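Local coordinates for protein Emp46p (Saccharomyces cerevisiae, PDB 2A6V) that is a lectin-type cargo receptor with a carbohydrate recognition domain, involved in the secretion of glycoproteins and in nucleus architecture and gene silencing, at residues 115-129 and 138-152. Numbering follows the deposited sequence.
Sequences LRLDDKLGESVTAYL and IESSPYFASCLFQYQ. With K (potassium ion), chain C.
Tyr-128 OH and three backbone carbonyls, those of Ile-138, Glu-139 and Ser-141, bind one potassium ion. Tyr-128 OH lies 2.9 Å from potassium and Ile-138 O 2.6 Å. Two waters complete the six ligands. One of them donates to Asp-118 OD1 and Asp-119 OD1, so both carboxylates reach the ion only through water. Arg-116 NH2 makes salt bridges to the same two oxygens, but the hydrogen bonds in them are weak; Ile-138 CG1 covers one face of its guanidinium. Asp-118 OD2 is also well supplied: it accepts from Lys-120 N, an Asx turn, from Leu-121 N, which extends this to an Asx motif, and from a water shared with Tyr-143 OH. Tyr-143 CB sits over the centre of the Tyr-128 ring, and Thr-126 CG2 packs on a face of the Tyr-143 ring.

Strands 124-129 and 145-148 pair antiparallel at the edge of a lectin beta-sandwich sheet. Val-125 and Cys-147 exchange both backbone bonds; Ala-127 N donates to Ala-145 O at 3.0 Å. Beyond the strands, Glu-123 OE1 accepts from Gln-152 N at 2.8 Å, nearly straight (175°), and from Tyr-151 N at 2.9 Å, above the carboxylate plane. Its OE2 pairs with Arg-78. Carbonyl oxygens and a probably neutral phenol thus meet the ion directly, while the Asp-118 and Asp-119 carboxylates stand in its second shell, consistent with a site suited to a monovalent cation.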
loop_
_atom_site.group_PDB
_atom_site.type_symbol
_atom_site.label_atom_id
_atom_site.label_comp_id
_atom_site.label_asym_id
_atom_site.label_seq_id
_atom_site.Cartn_x
_atom_site.Cartn_y
_atom_site.Cartn_z
ATOM N N LEU A 115 4.119 0.659 6.660
ATOM C CA LEU A 115 3.751 1.086 7.995
ATOM C C LEU A 115 4.012 -0.069 8.930
ATOM O O LEU A 115 3.378 -1.127 8.822
ATOM C CB LEU A 115 2.286 1.502 8.096
ATOM C CG LEU A 115 1.974 2.882 7.534
ATOM C CD1 LEU A 115 2.248 2.984 6.024
ATOM C CD2 LEU A 115 0.590 3.291 7.851
ATOM N N ARG A 116 4.977 0.095 9.825
ATOM C CA ARG A 116 5.312 -0.950 10.787
ATOM C C ARG A 116 6.060 -0.328 11.948
ATOM O O ARG A 116 6.275 0.886 11.974
ATOM C CB ARG A 116 6.145 -2.057 10.137
ATOM C CG ARG A 116 7.616 -1.763 9.905
ATOM C CD ARG A 116 8.495 -3.020 9.906
ATOM N NE ARG A 116 9.906 -2.691 9.734
ATOM C CZ ARG A 116 10.907 -3.404 10.228
ATOM N NH1 ARG A 116 10.668 -4.521 10.920
ATOM N NH2 ARG A 116 12.162 -2.997 10.042
ATOM N N LEU A 117 6.416 -1.167 12.905
ATOM C CA LEU A 117 7.356 -0.783 13.948
ATOM C C LEU A 117 8.739 -1.104 13.438
ATOM O O LEU A 117 9.206 -2.251 13.495
ATOM C CB LEU A 117 7.035 -1.509 15.247
ATOM C CG LEU A 117 5.590 -1.389 15.727
ATOM C CD1 LEU A 117 5.426 -1.961 17.081
ATOM C CD2 LEU A 117 5.105 0.030 15.705
ATOM N N ASP A 118 9.374 -0.102 12.861
ATOM C CA ASP A 118 10.712 -0.286 12.363
ATOM C C ASP A 118 11.632 -0.573 13.544
ATOM O O ASP A 118 11.401 -0.105 14.647
ATOM C CB ASP A 118 11.147 0.955 11.606
ATOM C CG ASP A 118 12.558 0.857 11.127
ATOM O OD1 ASP A 118 12.799 0.324 10.041
ATOM O OD2 ASP A 118 13.499 1.294 11.806
ATOM N N ASP A 119 12.648 -1.396 13.331
ATOM C CA ASP A 119 13.404 -1.876 14.498
ATOM C C ASP A 119 14.196 -0.776 15.156
ATOM O O ASP A 119 14.550 -0.906 16.314
ATOM C CB ASP A 119 14.281 -3.074 14.187
ATOM C CG ASP A 119 15.121 -2.887 12.982
ATOM O OD1 ASP A 119 14.578 -2.955 11.839
ATOM O OD2 ASP A 119 16.359 -2.774 13.082
ATOM N N LYS A 120 14.457 0.305 14.430
ATOM C CA LYS A 120 15.173 1.444 15.012
ATOM C C LYS A 120 14.371 2.741 15.096
ATOM O O LYS A 120 14.584 3.533 16.024
ATOM C CB LYS A 120 16.495 1.650 14.287
ATOM C CG LYS A 120 17.474 0.500 14.562
ATOM C CD LYS A 120 18.770 0.668 13.836
ATOM C CE LYS A 120 19.758 -0.448 14.223
ATOM N NZ LYS A 120 21.051 -0.283 13.488
ATOM N N LEU A 121 13.444 2.970 14.165
ATOM C CA LEU A 121 12.586 4.175 14.215
ATOM C C LEU A 121 11.335 4.008 15.066
ATOM O O LEU A 121 10.694 4.993 15.497
ATOM C CB LEU A 121 12.117 4.543 12.824
ATOM C CG LEU A 121 13.153 4.924 11.781
ATOM C CD1 LEU A 121 12.475 5.035 10.416
ATOM C CD2 LEU A 121 13.831 6.204 12.155
ATOM N N GLY A 122 10.919 2.765 15.244
ATOM C CA GLY A 122 9.613 2.477 15.777
ATOM C C GLY A 122 8.536 2.787 14.745
ATOM O O GLY A 122 8.732 2.623 13.550
ATOM N N GLU A 123 7.415 3.259 15.261
ATOM C CA GLU A 123 6.179 3.480 14.510
ATOM C C GLU A 123 6.418 4.488 13.387
ATOM O O GLU A 123 6.747 5.651 13.631
ATOM C CB GLU A 123 5.142 3.973 15.493
ATOM C CG GLU A 123 3.734 3.603 15.153
ATOM C CD GLU A 123 2.739 3.895 16.266
ATOM O OE1 GLU A 123 1.548 3.801 15.946
ATOM O OE2 GLU A 123 3.106 4.232 17.424
ATOM N N SER A 124 6.336 4.030 12.146
ATOM C CA SER A 124 6.870 4.783 11.029
ATOM C C SER A 124 6.357 4.344 9.674
ATOM O O SER A 124 5.772 3.255 9.552
ATOM C CB SER A 124 8.409 4.677 11.022
ATOM O OG SER A 124 8.808 3.330 10.844
ATOM N N VAL A 125 6.571 5.214 8.676
ATOM C CA VAL A 125 6.525 4.906 7.267
ATOM C C VAL A 125 7.967 4.765 6.805
ATOM O O VAL A 125 8.775 5.667 7.009
ATOM C CB VAL A 125 5.833 6.041 6.450
ATOM C CG1 VAL A 125 5.800 5.721 4.981
ATOM C CG2 VAL A 125 4.441 6.301 6.950
ATOM N N THR A 126 8.294 3.643 6.200
ATOM C CA THR A 126 9.591 3.435 5.553
ATOM C C THR A 126 9.387 3.004 4.127
ATOM O O THR A 126 8.497 2.189 3.849
ATOM C CB THR A 126 10.478 2.430 6.321
ATOM O OG1 THR A 126 9.725 1.257 6.691
ATOM C CG2 THR A 126 10.982 3.056 7.627
ATOM N N ALA A 127 10.132 3.599 3.211
ATOM C CA ALA A 127 9.977 3.370 1.785
ATOM C C ALA A 127 11.200 2.651 1.244
ATOM O O ALA A 127 12.335 3.097 1.455
ATOM C CB ALA A 127 9.753 4.694 1.068
ATOM N N TYR A 128 10.966 1.549 0.544
ATOM C CA TYR A 128 12.027 0.689 0.055
ATOM C C TYR A 128 11.882 0.524 -1.446
ATOM O O TYR A 128 10.780 0.362 -1.974
ATOM C CB TYR A 128 11.901 -0.691 0.690
ATOM C CG TYR A 128 12.215 -0.771 2.152
ATOM C CD1 TYR A 128 13.464 -1.205 2.580
ATOM C CD2 TYR A 128 11.262 -0.474 3.117
ATOM C CE1 TYR A 128 13.761 -1.308 3.918
ATOM C CE2 TYR A 128 11.565 -0.588 4.495
ATOM C CZ TYR A 128 12.843 -0.995 4.873
ATOM O OH TYR A 128 13.169 -1.108 6.215
ATOM N N LEU A 129 13.011 0.504 -2.140
ATOM C CA LEU A 129 13.073 0.145 -3.538
ATOM C C LEU A 129 13.830 -1.161 -3.692
ATOM O O LEU A 129 14.824 -1.392 -3.012
ATOM C CB LEU A 129 13.803 1.246 -4.304
ATOM C CG LEU A 129 13.008 2.468 -4.693
ATOM C CD1 LEU A 129 13.969 3.574 -5.167
ATOM C CD2 LEU A 129 11.998 2.134 -5.764
ATOM N N ILE A 138 14.089 -7.118 5.816
ATOM C CA ILE A 138 13.484 -5.905 6.352
ATOM C C ILE A 138 14.366 -5.278 7.419
ATOM O O ILE A 138 14.362 -4.068 7.578
ATOM C CB ILE A 138 12.041 -6.183 6.870
ATOM C CG1 ILE A 138 11.275 -4.880 7.082
ATOM C CG2 ILE A 138 12.075 -7.005 8.136
ATOM C CD1 ILE A 138 11.103 -4.083 5.833
ATOM N N GLU A 139 15.151 -6.083 8.131
ATOM C CA GLU A 139 16.031 -5.532 9.162
ATOM C C GLU A 139 17.239 -4.806 8.551
ATOM O O GLU A 139 17.455 -3.626 8.811
ATOM C CB GLU A 139 16.471 -6.661 10.100
ATOM C CG GLU A 139 17.434 -6.270 11.200
ATOM C CD GLU A 139 17.845 -7.451 12.060
ATOM O OE1 GLU A 139 17.735 -8.610 11.591
ATOM O OE2 GLU A 139 18.289 -7.217 13.204
ATOM N N SER A 140 18.007 -5.496 7.716
ATOM C CA SER A 140 19.289 -4.969 7.226
ATOM C C SER A 140 19.255 -4.196 5.895
ATOM O O SER A 140 20.139 -3.371 5.642
ATOM C CB SER A 140 20.320 -6.109 7.116
ATOM O OG SER A 140 19.943 -7.048 6.135
ATOM N N SER A 141 18.279 -4.454 5.031
ATOM C CA SER A 141 18.180 -3.722 3.774
ATOM C C SER A 141 17.763 -2.290 4.036
ATOM O O SER A 141 16.920 -2.041 4.888
ATOM C CB SER A 141 17.169 -4.342 2.818
ATOM O OG SER A 141 17.559 -5.651 2.512
ATOM N N PRO A 142 18.393 -1.337 3.364
ATOM C CA PRO A 142 18.071 0.071 3.600
ATOM C C PRO A 142 16.787 0.549 2.943
ATOM O O PRO A 142 16.477 0.114 1.834
ATOM C CB PRO A 142 19.257 0.815 2.985
ATOM C CG PRO A 142 19.799 -0.100 1.956
ATOM C CD PRO A 142 19.519 -1.490 2.419
ATOM N N TYR A 143 16.076 1.429 3.634
ATOM C CA TYR A 143 15.011 2.239 3.030
ATOM C C TYR A 143 15.631 3.534 2.520
ATOM O O TYR A 143 16.687 3.969 3.019
ATOM C CB TYR A 143 13.875 2.522 4.037
ATOM C CG TYR A 143 14.327 3.015 5.393
ATOM C CD1 TYR A 143 14.667 4.344 5.590
ATOM C CD2 TYR A 143 14.391 2.155 6.482
ATOM C CE1 TYR A 143 15.072 4.784 6.826
ATOM C CE2 TYR A 143 14.802 2.593 7.731
ATOM C CZ TYR A 143 15.165 3.922 7.878
ATOM O OH TYR A 143 15.581 4.415 9.114
ATOM N N PHE A 144 15.011 4.127 1.514
ATOM C CA PHE A 144 15.511 5.370 0.916
ATOM C C PHE A 144 14.845 6.625 1.485
ATOM O O PHE A 144 15.353 7.736 1.326
ATOM C CB PHE A 144 15.400 5.368 -0.603
ATOM C CG PHE A 144 14.005 5.469 -1.109
ATOM C CD1 PHE A 144 13.400 6.717 -1.308
ATOM C CD2 PHE A 144 13.280 4.332 -1.405
ATOM C CE1 PHE A 144 12.084 6.804 -1.777
ATOM C CE2 PHE A 144 11.981 4.427 -1.857
ATOM C CZ PHE A 144 11.385 5.660 -2.061
ATOM N N ALA A 145 13.725 6.438 2.166
ATOM C CA ALA A 145 13.022 7.533 2.806
ATOM C C ALA A 145 12.190 7.029 3.962
ATOM O O ALA A 145 11.861 5.844 4.051
ATOM C CB ALA A 145 12.138 8.240 1.815
ATOM N N SER A 146 11.851 7.937 4.864
ATOM C CA SER A 146 11.099 7.576 6.056
ATOM C C SER A 146 10.464 8.792 6.698
ATOM O O SER A 146 10.871 9.924 6.456
ATOM C CB SER A 146 11.970 6.842 7.060
ATOM O OG SER A 146 12.906 7.734 7.662
ATOM N N CYS A 147 9.468 8.532 7.529
ATOM C CA CYS A 147 8.972 9.482 8.517
ATOM C C CYS A 147 8.406 8.725 9.712
ATOM O O CYS A 147 8.035 7.551 9.617
ATOM C CB CYS A 147 7.947 10.442 7.932
ATOM S SG CYS A 147 6.397 9.669 7.389
ATOM N N LEU A 148 8.339 9.379 10.854
ATOM C CA LEU A 148 7.719 8.816 12.024
ATOM C C LEU A 148 6.230 9.132 11.897
ATOM O O LEU A 148 5.849 10.245 11.545
ATOM C CB LEU A 148 8.315 9.413 13.295
ATOM C CG LEU A 148 9.833 9.329 13.397
ATOM C CD1 LEU A 148 10.287 9.905 14.738
ATOM C CD2 LEU A 148 10.332 7.898 13.206
ATOM N N PHE A 149 5.408 8.127 12.147
ATOM C CA PHE A 149 3.960 8.266 11.936
ATOM C C PHE A 149 3.187 7.295 12.837
ATOM O O PHE A 149 3.425 6.089 12.833
ATOM C CB PHE A 149 3.618 8.012 10.462
ATOM C CG PHE A 149 2.175 8.268 10.144
ATOM C CD1 PHE A 149 1.698 9.554 10.011
ATOM C CD2 PHE A 149 1.280 7.214 10.090
ATOM C CE1 PHE A 149 0.364 9.778 9.758
ATOM C CE2 PHE A 149 -0.059 7.453 9.832
ATOM C CZ PHE A 149 -0.506 8.711 9.673
ATOM N N GLN A 150 2.281 7.859 13.633
ATOM C CA GLN A 150 1.466 7.090 14.570
ATOM C C GLN A 150 0.257 6.498 13.838
ATOM O O GLN A 150 -0.554 7.226 13.252
ATOM C CB GLN A 150 0.998 7.962 15.741
ATOM C CG GLN A 150 0.410 7.166 16.869
ATOM C CD GLN A 150 0.005 7.996 18.073
ATOM O OE1 GLN A 150 -0.476 7.447 19.058
ATOM N NE2 GLN A 150 0.235 9.294 18.019
ATOM N N TYR A 151 0.156 5.180 13.867
ATOM C CA TYR A 151 -0.953 4.468 13.197
ATOM C C TYR A 151 -1.645 3.408 14.100
ATOM O O TYR A 151 -2.802 3.098 13.857
ATOM C CB TYR A 151 -0.500 3.819 11.865
ATOM C CG TYR A 151 0.449 2.683 12.071
ATOM C CD1 TYR A 151 -0.022 1.402 12.322
ATOM C CD2 TYR A 151 1.826 2.896 12.079
ATOM C CE1 TYR A 151 0.851 0.341 12.562
ATOM C CE2 TYR A 151 2.718 1.859 12.321
ATOM C CZ TYR A 151 2.224 0.572 12.550
ATOM O OH TYR A 151 3.080 -0.478 12.842
ATOM N N GLN A 152 -0.986 2.825 15.093
ATOM C CA GLN A 152 -1.608 1.718 15.812
ATOM C C GLN A 152 -2.819 2.182 16.592
ATOM O O GLN A 152 -2.821 3.258 17.201
ATOM C CB GLN A 152 -0.645 1.018 16.762
ATOM C CG GLN A 152 0.439 0.221 16.077
ATOM C CD GLN A 152 1.114 -0.706 17.043
ATOM O OE1 GLN A 152 1.418 -0.304 18.175
ATOM N NE2 GLN A 152 1.377 -1.929 16.615
HETATM K K K C . 15.739 -1.853 7.227
HETATM O O HOH W 1 15.816 2.415 10.974
HETATM O O HOH W 2 15.077 -1.076 9.856
HETATM O O HOH W 3 18.059 -2.750 11.287
HETATM O O HOH W 4 15.299 1.223 -0.484
HETATM O O HOH W 5 17.666 0.240 7.401
#